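Local coordinates for protein putative adhesin (PDB 3PET) that is a putative lipoprotein of unproven function that folds as a right-handed beta-helix and probably serves as an adhesin on the bacterial surface, at residues H154-G159 / S174-G179. Residues are numbered along the deposited sequence; the frame is centred on the assembly and turned at random.
Sequences HSKGVG and SSQGVG. With PG4 (tetraethylene glycol), chain I.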
# COMPACT_ATOMS: atom_id res chain seq x y z
N HIS A 154 -8.88 7.43 -7.64
CA HIS A 154 -8.42 6.11 -8.05
C HIS A 154 -7.32 5.64 -7.13
O HIS A 154 -6.20 6.15 -7.16
CB HIS A 154 -7.95 6.13 -9.53
CG HIS A 154 -8.96 6.68 -10.49
ND1 HIS A 154 -10.17 6.03 -10.74
CD2 HIS A 154 -8.92 7.82 -11.22
CE1 HIS A 154 -10.82 6.81 -11.59
NE2 HIS A 154 -10.10 7.89 -11.91
N SER A 155 -7.65 4.67 -6.28
CA SER A 155 -6.68 4.13 -5.34
C SER A 155 -6.13 2.83 -5.89
O SER A 155 -6.90 2.00 -6.37
CB SER A 155 -7.31 3.96 -3.96
OG SER A 155 -8.48 3.15 -4.00
N LYS A 156 -4.80 2.68 -5.87
CA LYS A 156 -4.10 1.50 -6.43
C LYS A 156 -3.03 0.93 -5.51
O LYS A 156 -2.53 -0.16 -5.79
CB LYS A 156 -3.45 1.84 -7.79
CG LYS A 156 -4.46 2.22 -8.86
CD LYS A 156 -3.81 2.88 -10.06
CE LYS A 156 -4.84 3.13 -11.13
NZ LYS A 156 -4.27 3.77 -12.34
N GLY A 157 -2.65 1.65 -4.46
CA GLY A 157 -1.62 1.19 -3.55
C GLY A 157 -2.19 0.64 -2.26
O GLY A 157 -3.23 -0.04 -2.26
N VAL A 158 -1.51 0.93 -1.15
CA VAL A 158 -1.98 0.50 0.17
C VAL A 158 -2.30 1.77 0.98
O VAL A 158 -1.41 2.58 1.22
CB VAL A 158 -0.95 -0.41 0.89
CG1 VAL A 158 -1.44 -0.80 2.28
CG2 VAL A 158 -0.68 -1.66 0.05
N GLY A 159 -3.55 1.93 1.36
CA GLY A 159 -3.99 3.13 2.07
C GLY A 159 -5.37 3.57 1.62
O GLY A 159 -5.96 3.02 0.68
N SER A 174 -12.59 4.46 -8.01
CA SER A 174 -12.20 3.07 -8.27
C SER A 174 -11.14 2.67 -7.27
O SER A 174 -10.18 3.40 -7.08
CB SER A 174 -11.73 2.88 -9.72
OG SER A 174 -11.24 1.56 -9.91
N SER A 175 -11.39 1.53 -6.56
CA SER A 175 -10.49 1.01 -5.54
C SER A 175 -9.88 -0.30 -6.06
O SER A 175 -10.62 -1.26 -6.26
CB SER A 175 -11.25 0.83 -4.22
OG SER A 175 -12.35 -0.06 -4.37
N GLN A 176 -8.54 -0.32 -6.36
CA GLN A 176 -7.85 -1.47 -6.96
C GLN A 176 -6.72 -2.05 -6.09
O GLN A 176 -6.20 -3.12 -6.41
CB GLN A 176 -7.25 -1.09 -8.32
CG GLN A 176 -8.27 -0.76 -9.39
CD GLN A 176 -7.55 -0.29 -10.63
OE1 GLN A 176 -7.17 0.86 -10.73
NE2 GLN A 176 -7.25 -1.20 -11.54
N GLY A 177 -6.34 -1.34 -5.02
CA GLY A 177 -5.32 -1.83 -4.10
C GLY A 177 -5.96 -2.33 -2.82
O GLY A 177 -7.04 -2.93 -2.84
N VAL A 178 -5.30 -2.05 -1.70
CA VAL A 178 -5.78 -2.44 -0.37
C VAL A 178 -6.12 -1.16 0.37
O VAL A 178 -5.22 -0.36 0.65
CB VAL A 178 -4.74 -3.31 0.39
CG1 VAL A 178 -5.22 -3.63 1.80
CG2 VAL A 178 -4.44 -4.58 -0.39
N GLY A 179 -7.41 -0.96 0.66
CA GLY A 179 -7.84 0.27 1.31
C GLY A 179 -9.20 0.73 0.84
O GLY A 179 -9.74 0.23 -0.15
O1 PG4 I . -3.67 -1.86 -8.07
C1 PG4 I . -3.87 -2.00 -9.49
C2 PG4 I . -3.74 -3.51 -9.91
O2 PG4 I . -2.57 -4.14 -9.30
C3 PG4 I . -2.58 -5.57 -9.51
C4 PG4 I . -1.58 -6.23 -8.53
O3 PG4 I . -0.62 -7.06 -9.18
C5 PG4 I . 0.64 -6.36 -9.15
C6 PG4 I . 1.68 -6.96 -10.13
O4 PG4 I . 1.82 -8.40 -10.01
O HOH W 1 -7.49 0.69 -3.24
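Two successive coils of the right-handed beta-helix meet here, residues 154-159 stacking in parallel on 174-179 where each strand runs into a Gly-Val-Gly turn. At the strand ends, Ser155 N donates to Ser174 O (2.9 Å) and Gln176 N to Ser155 O (2.8 Å), the latter tilted 24° from the carbonyl plane. The ladder resumes in the turn: Val178 N reaches Gly157 O at 2.9 Å, and Gly159 N bonds Val178 O, nearly straight at 169°. Between these pairs Gly177 N turns to a water (2.9 Å), which also bonds Ser155 OG. That hydroxyl, set between its own backbone N and carbonyl carbon (chi1 56°), lies over Ser175 CA. On the other face Ser174 CB meets the His154 ring at its edge, 3.7 Å from ND1. Lys156 and Gln176 extend side by side, CE beside OE1 (3.3 Å), while Lys156 NZ bonds Gln135 one coil back. Val158 and Val178 also pack on the second subunit. Gly177 CA lies 3.3 Å from Gly157 O, where a CB would clash; at the backbone angles of Gly159 and Gly179 one would press on the preceding carbonyl O. Gly177 and Gly179 thus let near-identical turns stack closely, with water satisfying the amide that the ladder skips.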